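Local structure of acylphosphatase (Coxiella burnetii, 3TRG) at residues Gly20-Val25 and Gly50-Val55; Glu29-Lys34 and Gly42-Leu47; Trp69-Pro74 and Ser80-Glu85. The protein catalyses the hydrolysis of acyl phosphates, giving a carboxylate and inorganic phosphate. All coordinates share one frame; numbering follows the deposited sequence.

All three contacts belong to one acylphosphatase domain, a ferredoxin-like alpha/beta sandwich, and each reaches its five-stranded sheet. Along the chain, contact 2 falls between the two segments of contact 1, and contact 3 follows both. The centre of contact 1 is about 9 Å from those of contacts 2 and 3, which are about 12 Å from each other. Strands 52-57 and 41-46 are neighbours and tie contact 1 to contact 2 through backbone bonds, while Val31 and Leu70 join contacts 2 and 3 on the helical side. Contacts 1 and 2 lie beside the predicted catalytic residues, Asn46 in 42-47 and Arg28 near Val44 and Val52; contact 3 packs the chain after helix 60-69 on edge strand 78-87.

Contact 1 (Gly20-Val25 and Gly50-Val55); sequences GKVQGV and GDVELV
Val22 and Val52 meet where the loop between strand 11-19 and helix 27-37 passes the start of strand 52-57; in the acylphosphatase fold this loop is the probable phosphate-binding loop. The two valines approach at a slant, and a single methyl of Val52 does the touching: CG2 lies 3.8 Å from Val22 CB and equally close to Val22 CG2. With chi1 at 164°, Val52 turns this branch away from its own carbonyl carbon and into the loop. Val22 CG2 also rests 3.8 Å from Gly50 O, so the methyl touches a strand side chain and the backbone of the preceding loop. Gln23 makes the polar half. A bend at chi2 (79°) brings its amide to the loop just before the strand, and NE2 donates to Gly50 O at 3.0 Å, the N-H nearly straight at 166°. Gly50 O lies close to the Gln23 amide plane, whereas NE2 stands tilted from the carbonyl plane of Gly50. The predicted active-site Asn46 packs on Val52 and Gln23 and gives its ND2 to Val22 O, binding loop and sheet together. A water completes the junction, accepting from Gly20 N at 3.0 Å and donating to Asp51 OD1 at 2.8 Å.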
ATOM      1  N   GLY A  20       6.243 -13.056  -1.144  1.00 11.51           N
ATOM      2  CA  GLY A  20       6.007 -13.949  -2.263  1.00 10.88           C
ATOM      3  C   GLY A  20       6.928 -13.651  -3.427  1.00 12.72           C
ATOM      4  O   GLY A  20       8.037 -13.143  -3.249  1.00 14.95           O
ATOM      5  N   LYS A  21       6.467 -13.987  -4.625  1.00 12.72           N
ATOM      6  CA  LYS A  21       7.143 -13.591  -5.847  1.00 15.18           C
ATOM      7  C   LYS A  21       6.737 -12.152  -6.124  1.00 12.91           C
ATOM      8  O   LYS A  21       5.679 -11.893  -6.701  1.00 14.39           O
ATOM      9  CB  LYS A  21       6.728 -14.510  -6.998  1.00 21.25           C
ATOM     10  CG  LYS A  21       6.911 -13.918  -8.391  1.00 27.92           C
ATOM     11  CD  LYS A  21       8.366 -13.629  -8.705  1.00 33.28           C
ATOM     12  CE  LYS A  21       8.513 -13.081 -10.119  1.00 35.59           C
ATOM     13  NZ  LYS A  21       9.932 -12.793 -10.461  1.00 37.02           N
ATOM     14  N   VAL A  22       7.569 -11.215  -5.677  1.00 12.21           N
ATOM     15  CA  VAL A  22       7.227  -9.797  -5.755  1.00 11.86           C
ATOM     16  C   VAL A  22       8.311  -8.968  -6.438  1.00 11.98           C
ATOM     17  O   VAL A  22       8.222  -7.743  -6.481  1.00 13.02           O
ATOM     18  CB  VAL A  22       6.942  -9.199  -4.357  1.00 13.02           C
ATOM     19  CG1 VAL A  22       5.765  -9.910  -3.701  1.00 15.26           C
ATOM     20  CG2 VAL A  22       8.189  -9.266  -3.468  1.00 12.77           C
ATOM     21  N   GLN A  23       9.337  -9.638  -6.957  1.00 16.57           N
ATOM     22  CA  GLN A  23      10.404  -8.954  -7.685  1.00 19.86           C
ATOM     23  C   GLN A  23      10.274  -9.161  -9.190  1.00 16.74           C
ATOM     24  O   GLN A  23       9.779 -10.193  -9.645  1.00 17.68           O
ATOM     25  CB  GLN A  23      11.784  -9.427  -7.209  1.00 26.84           C
ATOM     26  CG  GLN A  23      12.310  -8.700  -5.978  1.00 33.01           C
ATOM     27  CD  GLN A  23      11.703  -9.212  -4.683  1.00 41.76           C
ATOM     28  OE1 GLN A  23      11.249 -10.356  -4.603  1.00 46.15           O
ATOM     29  NE2 GLN A  23      11.698  -8.363  -3.657  1.00 43.71           N
ATOM     30  N   GLY A  24      10.713  -8.168  -9.955  1.00 14.94           N
ATOM     31  CA  GLY A  24      10.706  -8.252 -11.405  1.00 15.11           C
ATOM     32  C   GLY A  24       9.321  -8.233 -12.022  1.00 15.53           C
ATOM     33  O   GLY A  24       9.126  -8.727 -13.131  1.00 18.26           O
ATOM     34  N   VAL A  25       8.360  -7.656 -11.308  1.00 12.32           N
ATOM     35  CA  VAL A  25       6.986  -7.567 -11.798  1.00 11.73           C
ATOM     36  C   VAL A  25       6.424  -6.159 -11.599  1.00 10.12           C
ATOM     37  O   VAL A  25       5.210  -5.958 -11.553  1.00 11.09           O
ATOM     38  CB  VAL A  25       6.057  -8.613 -11.128  1.00 11.32           C
ATOM     39  CG1 VAL A  25       6.507 -10.031 -11.486  1.00 14.75           C
ATOM     40  CG2 VAL A  25       6.017  -8.423  -9.610  1.00 13.25           C
ATOM     41  N   GLY A  50      13.779  -9.338  -0.248  1.00 10.85           N
ATOM     42  CA  GLY A  50      12.727  -9.487   0.736  1.00  9.78           C
ATOM     43  C   GLY A  50      11.347  -9.077   0.262  1.00 10.32           C
ATOM     44  O   GLY A  50      11.004  -9.224  -0.916  1.00 11.57           O
ATOM     45  N   ASP A  51      10.556  -8.557   1.195  1.00 10.48           N
ATOM     46  CA  ASP A  51       9.148  -8.252   0.957  1.00  9.10           C
ATOM     47  C   ASP A  51       8.959  -6.899   0.301  1.00  9.66           C
ATOM     48  O   ASP A  51       9.867  -6.071   0.290  1.00 11.39           O
ATOM     49  CB  ASP A  51       8.387  -8.220   2.287  1.00 10.36           C
ATOM     50  CG  ASP A  51       8.346  -9.565   2.981  1.00 15.11           C
ATOM     51  OD1 ASP A  51       8.492 -10.599   2.306  1.00 15.55           O
ATOM     52  OD2 ASP A  51       8.148  -9.577   4.213  1.00 17.60           O
ATOM     53  N   VAL A  52       7.762  -6.667  -0.228  1.00  7.21           N
ATOM     54  CA  VAL A  52       7.356  -5.315  -0.579  1.00  8.42           C
ATOM     55  C   VAL A  52       6.873  -4.644   0.704  1.00  9.34           C
ATOM     56  O   VAL A  52       6.224  -5.282   1.533  1.00  8.68           O
ATOM     57  CB  VAL A  52       6.249  -5.319  -1.654  1.00  7.85           C
ATOM     58  CG1 VAL A  52       5.553  -3.968  -1.736  1.00 10.07           C
ATOM     59  CG2 VAL A  52       6.836  -5.702  -3.003  1.00 11.44           C
ATOM     60  N   GLU A  53       7.227  -3.377   0.895  1.00  5.87           N
ATOM     61  CA  GLU A  53       6.807  -2.652   2.085  1.00  8.14           C
ATOM     62  C   GLU A  53       6.120  -1.361   1.672  1.00  7.32           C
ATOM     63  O   GLU A  53       6.577  -0.673   0.764  1.00  7.34           O
ATOM     64  CB  GLU A  53       8.000  -2.341   2.996  1.00  7.59           C
ATOM     65  CG  GLU A  53       7.601  -1.619   4.276  1.00  7.32           C
ATOM     66  CD  GLU A  53       8.785  -1.071   5.051  1.00  8.89           C
ATOM     67  OE1 GLU A  53       9.912  -1.076   4.512  1.00  8.40           O
ATOM     68  OE2 GLU A  53       8.577  -0.628   6.202  1.00  9.46           O
ATOM     69  N   LEU A  54       5.014  -1.025   2.329  1.00  6.23           N
ATOM     70  CA  LEU A  54       4.332   0.225   2.006  1.00  9.12           C
ATOM     71  C   LEU A  54       3.636   0.842   3.208  1.00  8.72           C
ATOM     72  O   LEU A  54       3.331   0.162   4.187  1.00  7.35           O
ATOM     73  CB  LEU A  54       3.310   0.027   0.873  1.00  6.61           C
ATOM     74  CG  LEU A  54       2.163  -0.942   1.177  1.00  7.66           C
ATOM     75  CD1 LEU A  54       0.839  -0.315   0.775  1.00  8.44           C
ATOM     76  CD2 LEU A  54       2.376  -2.255   0.447  1.00  8.95           C
ATOM     77  N   VAL A  55       3.421   2.151   3.124  1.00  5.64           N
ATOM     78  CA  VAL A  55       2.507   2.859   4.003  1.00  5.67           C
ATOM     79  C   VAL A  55       1.437   3.487   3.118  1.00  6.25           C
ATOM     80  O   VAL A  55       1.744   4.077   2.075  1.00  7.92           O
ATOM     81  CB  VAL A  55       3.230   3.957   4.803  1.00  5.82           C
ATOM     82  CG1 VAL A  55       2.221   4.908   5.448  1.00  7.57           C
ATOM     83  CG2 VAL A  55       4.139   3.330   5.867  1.00  6.87           C
TER
HETATM   84  O   HOH W   1       8.897 -12.093  -0.049  1.00 19.50           O

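Contact 2 (Glu29-Lys34 and Gly42-Leu47); sequences ESVRKK and GWVKNL
No flat group comes between Val31 and Val44, which meet directly as two branched aliphatic side chains; the planar groups of these segments lie elsewhere. The indole of Trp43 leaves the strand away from the helix, where it has a cation-pi partner in Arg98 and meets the ring of Tyr92 with planes at about 70°. On the helix, Arg32 carries its guanidinium away from the strand, its chain packing on Phe95 and Val97, and Lys34 makes a cation-pi contact with Trp69.

Between the valines the fit is close and wholly apolar. Val31 CG1 lies 3.9 Å from Val44 CB, and Val44 CG2 comes equally near, at 3.9 Å, to Val31 CB, so each side chain sets a methyl beside the other's branch point. Val44 CG2 is also 4.1 Å from Val31 CG2. Val44 has chi1 at 60°, which leaves CG1 between its backbone N and carbonyl carbon and turns that methyl towards the helix backbone, 4.4 Å from Arg32 N. No hydrogen bond crosses the interface. Phe95 adds to it by touching Val31, Arg32 and Val44, while Trp69 and Leu70 pack against Val31 as well.

Val44 also lies near the predicted catalytic Arg28, and Asn46, two residues further along the strand, is the other predicted active-site residue. Packing of helix 27-37 on strand 41-46 is the helix-on-sheet layer of a split beta-alpha-beta crossover, the first of two in the ferredoxin-like acylphosphatase fold.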
ATOM      1  N   GLU A  29       5.578   0.135  -8.743  1.00  9.00           N
ATOM      2  CA  GLU A  29       4.794   0.999  -9.614  1.00 10.03           C
ATOM      3  C   GLU A  29       3.309   0.648  -9.571  1.00  9.78           C
ATOM      4  O   GLU A  29       2.460   1.536  -9.599  1.00 10.68           O
ATOM      5  CB  GLU A  29       5.326   0.963 -11.050  1.00 10.94           C
ATOM      6  CG  GLU A  29       6.736   1.540 -11.194  1.00 11.69           C
ATOM      7  CD  GLU A  29       7.830   0.522 -10.926  1.00 13.28           C
ATOM      8  OE1 GLU A  29       7.522  -0.624 -10.535  1.00 10.35           O
ATOM      9  OE2 GLU A  29       9.015   0.869 -11.120  1.00 16.76           O
ATOM     10  N   SER A  30       2.999  -0.641  -9.479  1.00  7.45           N
ATOM     11  CA  SER A  30       1.604  -1.088  -9.495  1.00  8.36           C
ATOM     12  C   SER A  30       0.872  -0.668  -8.223  1.00  9.65           C
ATOM     13  O   SER A  30      -0.314  -0.332  -8.258  1.00 10.06           O
ATOM     14  CB  SER A  30       1.507  -2.607  -9.704  1.00 11.65           C
ATOM     15  OG  SER A  30       1.758  -3.333  -8.513  1.00 14.36           O
ATOM     16  N   VAL A  31       1.588  -0.685  -7.103  1.00  8.44           N
ATOM     17  CA  VAL A  31       1.027  -0.238  -5.831  1.00  7.62           C
ATOM     18  C   VAL A  31       0.752   1.268  -5.884  1.00  7.11           C
ATOM     19  O   VAL A  31      -0.325   1.723  -5.487  1.00  8.56           O
ATOM     20  CB  VAL A  31       1.964  -0.566  -4.648  1.00  8.20           C
ATOM     21  CG1 VAL A  31       1.477   0.107  -3.373  1.00  8.48           C
ATOM     22  CG2 VAL A  31       2.065  -2.081  -4.453  1.00 10.47           C
ATOM     23  N   ARG A  32       1.712   2.038  -6.394  1.00  7.84           N
ATOM     24  CA  ARG A  32       1.519   3.487  -6.510  1.00  7.80           C
ATOM     25  C   ARG A  32       0.305   3.811  -7.376  1.00  9.52           C
ATOM     26  O   ARG A  32      -0.514   4.661  -7.022  1.00  8.59           O
ATOM     27  CB  ARG A  32       2.764   4.183  -7.067  1.00  6.33           C
ATOM     28  CG  ARG A  32       2.563   5.680  -7.324  1.00  9.04           C
ATOM     29  CD  ARG A  32       3.721   6.286  -8.121  1.00  7.99           C
ATOM     30  NE  ARG A  32       3.854   5.627  -9.419  1.00 13.01           N
ATOM     31  CZ  ARG A  32       4.979   5.574 -10.125  1.00 13.71           C
ATOM     32  NH1 ARG A  32       6.085   6.151  -9.666  1.00 13.93           N
ATOM     33  NH2 ARG A  32       4.999   4.938 -11.292  1.00 14.44           N
ATOM     34  N   LYS A  33       0.188   3.129  -8.512  1.00  8.56           N
ATOM     35  CA  LYS A  33      -0.929   3.372  -9.423  1.00  9.36           C
ATOM     36  C   LYS A  33      -2.262   3.003  -8.780  1.00  9.60           C
ATOM     37  O   LYS A  33      -3.234   3.757  -8.868  1.00 10.21           O
ATOM     38  CB  LYS A  33      -0.742   2.602 -10.732  1.00  7.63           C
ATOM     39  CG  LYS A  33      -1.820   2.880 -11.781  1.00 10.88           C
ATOM     40  CD  LYS A  33      -1.445   2.244 -13.115  1.00 12.57           C
ATOM     41  CE  LYS A  33      -2.470   2.551 -14.205  1.00 14.01           C
ATOM     42  NZ  LYS A  33      -3.740   1.798 -14.021  1.00 16.30           N
ATOM     43  N   LYS A  34      -2.305   1.842  -8.135  1.00  9.03           N
ATOM     44  CA  LYS A  34      -3.519   1.406  -7.459  1.00 10.30           C
ATOM     45  C   LYS A  34      -3.890   2.384  -6.347  1.00 10.40           C
ATOM     46  O   LYS A  34      -5.046   2.779  -6.215  1.00  8.51           O
ATOM     47  CB  LYS A  34      -3.351  -0.010  -6.908  1.00  9.98           C
ATOM     48  CG  LYS A  34      -4.557  -0.529  -6.127  1.00 12.15           C
ATOM     49  CD  LYS A  34      -5.829  -0.509  -6.954  1.00 17.59           C
ATOM     50  CE  LYS A  34      -5.791  -1.540  -8.065  1.00 20.83           C
ATOM     51  NZ  LYS A  34      -7.141  -1.692  -8.693  1.00 24.02           N
ATOM     52  N   GLY A  42       1.152   8.065   0.606  1.00  7.38           N
ATOM     53  CA  GLY A  42       2.117   7.220   1.282  1.00  7.51           C
ATOM     54  C   GLY A  42       3.277   6.845   0.381  1.00  7.62           C
ATOM     55  O   GLY A  42       3.709   7.645  -0.451  1.00  7.97           O
ATOM     56  N   TRP A  43       3.790   5.632   0.551  1.00  8.79           N
ATOM     57  CA  TRP A  43       4.969   5.208  -0.201  1.00  7.35           C
ATOM     58  C   TRP A  43       5.080   3.690  -0.295  1.00  8.64           C
ATOM     59  O   TRP A  43       4.460   2.956   0.482  1.00  7.61           O
ATOM     60  CB  TRP A  43       6.246   5.788   0.427  1.00  7.13           C
ATOM     61  CG  TRP A  43       6.431   5.447   1.885  1.00  7.37           C
ATOM     62  CD1 TRP A  43       6.089   6.223   2.959  1.00  8.58           C
ATOM     63  CD2 TRP A  43       7.003   4.245   2.425  1.00  6.32           C
ATOM     64  NE1 TRP A  43       6.416   5.576   4.132  1.00  8.46           N
ATOM     65  CE2 TRP A  43       6.977   4.363   3.832  1.00  8.90           C
ATOM     66  CE3 TRP A  43       7.536   3.086   1.856  1.00  6.91           C
ATOM     67  CZ2 TRP A  43       7.461   3.361   4.676  1.00  9.10           C
ATOM     68  CZ3 TRP A  43       8.020   2.093   2.696  1.00  8.68           C
ATOM     69  CH2 TRP A  43       7.978   2.238   4.090  1.00 10.21           C
ATOM     70  N   VAL A  44       5.875   3.227  -1.252  1.00  7.33           N
ATOM     71  CA  VAL A  44       6.090   1.796  -1.428  1.00  8.06           C
ATOM     72  C   VAL A  44       7.517   1.524  -1.872  1.00 10.73           C
ATOM     73  O   VAL A  44       8.089   2.277  -2.658  1.00  9.03           O
ATOM     74  CB  VAL A  44       5.106   1.197  -2.461  1.00  6.39           C
ATOM     75  CG1 VAL A  44       5.275   1.860  -3.832  1.00  8.41           C
ATOM     76  CG2 VAL A  44       5.292  -0.313  -2.566  1.00  9.43           C
ATOM     77  N   LYS A  45       8.097   0.448  -1.362  1.00  9.98           N
ATOM     78  CA  LYS A  45       9.406   0.032  -1.830  1.00 11.27           C
ATOM     79  C   LYS A  45       9.489  -1.482  -1.917  1.00  8.60           C
ATOM     80  O   LYS A  45       8.649  -2.197  -1.362  1.00  7.44           O
ATOM     81  CB  LYS A  45      10.508   0.585  -0.928  1.00 15.57           C
ATOM     82  CG  LYS A  45      10.524  -0.024   0.454  1.00 11.91           C
ATOM     83  CD  LYS A  45      11.447   0.738   1.413  1.00 18.40           C
ATOM     84  CE  LYS A  45      12.896   0.327   1.256  1.00 22.63           C
ATOM     85  NZ  LYS A  45      13.682   0.643   2.484  1.00 24.31           N
ATOM     86  N   ASN A  46      10.493  -1.956  -2.642  1.00  8.27           N
ATOM     87  CA  ASN A  46      10.830  -3.367  -2.675  1.00  9.27           C
ATOM     88  C   ASN A  46      12.026  -3.537  -1.776  1.00 11.09           C
ATOM     89  O   ASN A  46      13.086  -2.993  -2.061  1.00 19.34           O
ATOM     90  CB  ASN A  46      11.236  -3.789  -4.089  1.00 15.85           C
ATOM     91  CG  ASN A  46      10.068  -4.290  -4.913  1.00 24.40           C
ATOM     92  OD1 ASN A  46       9.418  -3.521  -5.611  1.00 33.58           O
ATOM     93  ND2 ASN A  46       9.808  -5.590  -4.846  1.00 20.85           N
ATOM     94  N   LEU A  47      11.871  -4.276  -0.688  1.00  9.34           N
ATOM     95  CA  LEU A  47      13.015  -4.559   0.164  1.00  8.83           C
ATOM     96  C   LEU A  47      13.921  -5.545  -0.567  1.00 10.08           C
ATOM     97  O   LEU A  47      13.451  -6.542  -1.118  1.00  9.59           O
ATOM     98  CB  LEU A  47      12.555  -5.118   1.515  1.00  8.61           C
ATOM     99  CG  LEU A  47      11.639  -4.192   2.324  1.00  9.52           C
ATOM    100  CD1 LEU A  47      11.155  -4.901   3.577  1.00 10.89           C
ATOM    101  CD2 LEU A  47      12.340  -2.887   2.678  1.00 13.65           C
TER

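Contact 3 (Trp69-Pro74 and Ser80-Glu85); sequences WLWEGP and SNVNWE. With EDO (1,2-ethanediol), chain C.
Trp71 and Val82 meet in the second split beta-alpha-beta crossover of the fold, where the chain leaving helix 60-69 turns back to enter strand 78-87 at the edge of the sheet. The indole lies against the strand like a lid. Val82 CG2 stands over the face of the five-membered ring, 3.5 Å from its centroid and only 4° off the normal, a well-formed CH-pi contact. Val82 CB comes down beside it, 3.6 Å from Trp71 NE1. The valine owes this to chi1 at 178°, which sends CG1 opposite its backbone N and leaves CG2 to face the tryptophan.

The six-membered ring covers backbone: over the same face lie Val82 N, 3.6 Å from Trp71 CH2, and the carbonyl carbon of Asn81. The Asn81 amide runs alongside the indole with its plane turned 74° from the ring, bringing OD1 to 3.5 Å from Trp71 CH2. On the same side of the indole, beyond its rim, Leu70 CB packs 3.9 Å from Val82 CG2, so this one methyl is shared by two residues of the turn; Leu70 continues inward to Val31 of helix 27-37.

At the strand itself, Ser80 and Asn81 both face Ser19 in a classic beta bulge, and Ser80 OG bonds to Ser19 OG. Further along, an ethanediol molecule, probably from the crystallisation liquor and doubtful in its exact placement, donates from O1 to Glu85 OE2 at 2.8 Å and is also hydrogen-bonded to His15 and Thr17. This arrangement packs the end of the second crossover helix on the outer strand, as in the ferredoxin-like acylphosphatase fold.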
ATOM      1  N   TRP A  69      -6.576  -6.140  -2.636  1.00  9.15           N
ATOM      2  CA  TRP A  69      -5.913  -6.192  -3.929  1.00  8.09           C
ATOM      3  C   TRP A  69      -4.462  -6.671  -3.820  1.00  9.00           C
ATOM      4  O   TRP A  69      -3.929  -7.287  -4.747  1.00 11.71           O
ATOM      5  CB  TRP A  69      -5.967  -4.823  -4.615  1.00  9.65           C
ATOM      6  CG  TRP A  69      -5.185  -4.797  -5.888  1.00 11.08           C
ATOM      7  CD1 TRP A  69      -5.611  -5.211  -7.119  1.00 11.33           C
ATOM      8  CD2 TRP A  69      -3.831  -4.363  -6.055  1.00 11.66           C
ATOM      9  NE1 TRP A  69      -4.604  -5.051  -8.043  1.00 11.34           N
ATOM     10  CE2 TRP A  69      -3.503  -4.530  -7.413  1.00 11.92           C
ATOM     11  CE3 TRP A  69      -2.866  -3.840  -5.186  1.00  9.75           C
ATOM     12  CZ2 TRP A  69      -2.251  -4.198  -7.924  1.00 13.40           C
ATOM     13  CZ3 TRP A  69      -1.620  -3.512  -5.696  1.00 12.04           C
ATOM     14  CH2 TRP A  69      -1.325  -3.693  -7.052  1.00 13.86           C
ATOM     15  N   LEU A  70      -3.820  -6.387  -2.691  1.00  9.28           N
ATOM     16  CA  LEU A  70      -2.422  -6.769  -2.517  1.00  8.31           C
ATOM     17  C   LEU A  70      -2.216  -8.279  -2.547  1.00 11.22           C
ATOM     18  O   LEU A  70      -1.106  -8.749  -2.776  1.00 11.75           O
ATOM     19  CB  LEU A  70      -1.844  -6.172  -1.227  1.00 10.42           C
ATOM     20  CG  LEU A  70      -1.582  -4.663  -1.267  1.00 10.16           C
ATOM     21  CD1 LEU A  70      -1.246  -4.158   0.124  1.00 10.00           C
ATOM     22  CD2 LEU A  70      -0.469  -4.311  -2.255  1.00  9.95           C
ATOM     23  N   TRP A  71      -3.282  -9.042  -2.321  1.00 10.56           N
ATOM     24  CA  TRP A  71      -3.181 -10.499  -2.412  1.00 10.33           C
ATOM     25  C   TRP A  71      -3.068 -10.944  -3.862  1.00 10.48           C
ATOM     26  O   TRP A  71      -2.612 -12.048  -4.143  1.00 13.80           O
ATOM     27  CB  TRP A  71      -4.376 -11.186  -1.749  1.00 12.55           C
ATOM     28  CG  TRP A  71      -4.335 -11.160  -0.259  1.00 11.14           C
ATOM     29  CD1 TRP A  71      -4.917 -10.240   0.560  1.00 11.97           C
ATOM     30  CD2 TRP A  71      -3.683 -12.107   0.601  1.00 12.35           C
ATOM     31  NE1 TRP A  71      -4.668 -10.551   1.874  1.00 13.65           N
ATOM     32  CE2 TRP A  71      -3.914 -11.694   1.926  1.00 12.93           C
ATOM     33  CE3 TRP A  71      -2.930 -13.264   0.375  1.00 13.55           C
ATOM     34  CZ2 TRP A  71      -3.414 -12.394   3.026  1.00 13.29           C
ATOM     35  CZ3 TRP A  71      -2.437 -13.959   1.470  1.00 11.41           C
ATOM     36  CH2 TRP A  71      -2.679 -13.521   2.777  1.00 12.10           C
ATOM     37  N   GLU A  72      -3.497 -10.082  -4.779  1.00 10.26           N
ATOM     38  CA  GLU A  72      -3.410 -10.366  -6.206  1.00 12.37           C
ATOM     39  C   GLU A  72      -2.156  -9.738  -6.807  1.00 13.18           C
ATOM     40  O   GLU A  72      -1.327 -10.425  -7.401  1.00 13.54           O
ATOM     41  CB  GLU A  72      -4.653  -9.860  -6.940  1.00 14.12           C
ATOM     42  CG  GLU A  72      -4.607 -10.088  -8.446  1.00 19.95           C
ATOM     43  CD  GLU A  72      -5.848  -9.579  -9.158  1.00 30.30           C
ATOM     44  OE1 GLU A  72      -6.751  -9.046  -8.480  1.00 34.08           O
ATOM     45  OE2 GLU A  72      -5.918  -9.711 -10.398  1.00 35.01           O
ATOM     46  N   GLY A  73      -2.020  -8.427  -6.643  1.00 13.22           N
ATOM     47  CA  GLY A  73      -0.876  -7.718  -7.180  1.00 13.38           C
ATOM     48  C   GLY A  73      -0.976  -7.594  -8.685  1.00 11.95           C
ATOM     49  O   GLY A  73      -2.001  -7.947  -9.275  1.00 14.46           O
ATOM     50  N   PRO A  74       0.090  -7.086  -9.318  1.00 10.14           N
ATOM     51  CA  PRO A  74       0.145  -6.901 -10.770  1.00 12.49           C
ATOM     52  C   PRO A  74       0.309  -8.241 -11.479  1.00 11.96           C
ATOM     53  O   PRO A  74       0.565  -9.249 -10.819  1.00 12.61           O
ATOM     54  CB  PRO A  74       1.398  -6.040 -10.954  1.00 15.14           C
ATOM     55  CG  PRO A  74       2.273  -6.417  -9.822  1.00 11.94           C
ATOM     56  CD  PRO A  74       1.337  -6.665  -8.658  1.00 10.05           C
ATOM     57  N   SER A  80       2.210 -14.447  -1.446  1.00 11.36           N
ATOM     58  CA  SER A  80       1.999 -15.526  -0.486  1.00 11.54           C
ATOM     59  C   SER A  80       1.408 -15.033   0.835  1.00 10.85           C
ATOM     60  O   SER A  80       0.786 -15.801   1.574  1.00 11.78           O
ATOM     61  CB  SER A  80       3.312 -16.265  -0.220  1.00 15.88           C
ATOM     62  OG  SER A  80       4.270 -15.393   0.363  1.00 16.76           O
ATOM     63  N   ASN A  81       1.612 -13.758   1.146  1.00  9.65           N
ATOM     64  CA  ASN A  81       1.052 -13.192   2.363  1.00 11.19           C
ATOM     65  C   ASN A  81       0.983 -11.676   2.307  1.00 11.98           C
ATOM     66  O   ASN A  81       1.818 -11.029   1.675  1.00 11.60           O
ATOM     67  CB  ASN A  81       1.861 -13.613   3.591  1.00 12.63           C
ATOM     68  CG  ASN A  81       1.165 -13.263   4.892  1.00 16.78           C
ATOM     69  OD1 ASN A  81      -0.022 -13.542   5.071  1.00 17.79           O
ATOM     70  ND2 ASN A  81       1.898 -12.636   5.805  1.00 20.24           N
ATOM     71  N   VAL A  82      -0.030 -11.126   2.969  1.00 11.32           N
ATOM     72  CA  VAL A  82      -0.155  -9.690   3.155  1.00  9.85           C
ATOM     73  C   VAL A  82      -0.351  -9.454   4.645  1.00 13.14           C
ATOM     74  O   VAL A  82      -1.303  -9.961   5.246  1.00 13.31           O
ATOM     75  CB  VAL A  82      -1.354  -9.115   2.388  1.00  8.99           C
ATOM     76  CG1 VAL A  82      -1.484  -7.618   2.648  1.00  8.62           C
ATOM     77  CG2 VAL A  82      -1.216  -9.400   0.900  1.00  8.83           C
ATOM     78  N   ASN A  83       0.565  -8.702   5.239  1.00 10.08           N
ATOM     79  CA  ASN A  83       0.539  -8.463   6.672  1.00 11.01           C
ATOM     80  C   ASN A  83       0.435  -6.967   6.889  1.00 10.51           C
ATOM     81  O   ASN A  83       1.341  -6.228   6.527  1.00  9.98           O
ATOM     82  CB  ASN A  83       1.820  -9.009   7.301  1.00 12.58           C
ATOM     83  CG  ASN A  83       1.853  -8.842   8.799  1.00 20.25           C
ATOM     84  OD1 ASN A  83       0.818  -8.699   9.444  1.00 24.33           O
ATOM     85  ND2 ASN A  83       3.054  -8.860   9.365  1.00 25.84           N
ATOM     86  N   TRP A  84      -0.675  -6.514   7.455  1.00 10.08           N
ATOM     87  CA  TRP A  84      -0.860  -5.082   7.651  1.00  8.95           C
ATOM     88  C   TRP A  84      -1.280  -4.729   9.068  1.00  9.54           C
ATOM     89  O   TRP A  84      -1.851  -5.546   9.789  1.00 10.10           O
ATOM     90  CB  TRP A  84      -1.847  -4.499   6.627  1.00  9.43           C
ATOM     91  CG  TRP A  84      -3.288  -4.939   6.764  1.00 11.74           C
ATOM     92  CD1 TRP A  84      -3.888  -5.998   6.145  1.00 11.90           C
ATOM     93  CD2 TRP A  84      -4.312  -4.293   7.531  1.00 11.73           C
ATOM     94  NE1 TRP A  84      -5.220  -6.065   6.499  1.00 12.62           N
ATOM     95  CE2 TRP A  84      -5.504  -5.028   7.347  1.00 12.80           C
ATOM     96  CE3 TRP A  84      -4.334  -3.171   8.366  1.00 11.21           C
ATOM     97  CZ2 TRP A  84      -6.704  -4.676   7.965  1.00 12.44           C
ATOM     98  CZ3 TRP A  84      -5.524  -2.822   8.980  1.00 11.69           C
ATOM     99  CH2 TRP A  84      -6.695  -3.573   8.777  1.00 11.16           C
ATOM    100  N   GLU A  85      -0.963  -3.508   9.476  1.00  8.66           N
ATOM    101  CA  GLU A  85      -1.528  -2.989  10.707  1.00  8.13           C
ATOM    102  C   GLU A  85      -1.778  -1.501  10.569  1.00  7.63           C
ATOM    103  O   GLU A  85      -1.086  -0.807   9.822  1.00  7.53           O
ATOM    104  CB  GLU A  85      -0.616  -3.274  11.906  1.00 12.54           C
ATOM    105  CG  GLU A  85       0.606  -2.381  12.007  1.00 13.12           C
ATOM    106  CD  GLU A  85       1.575  -2.844  13.077  1.00 17.01           C
ATOM    107  OE1 GLU A  85       1.437  -2.417  14.242  1.00 14.09           O
ATOM    108  OE2 GLU A  85       2.472  -3.646  12.748  1.00 15.59           O
TER
HETATM  109  C1  EDO C  97       2.595  -4.737   9.635  1.00 24.86           C
HETATM  110  O1  EDO C  97       3.289  -3.566  10.089  1.00 19.18           O
HETATM  111  C2  EDO C  97       3.297  -5.286   8.400  1.00 30.06           C
HETATM  112  O2  EDO C  97       4.600  -5.759   8.746  1.00 29.85           O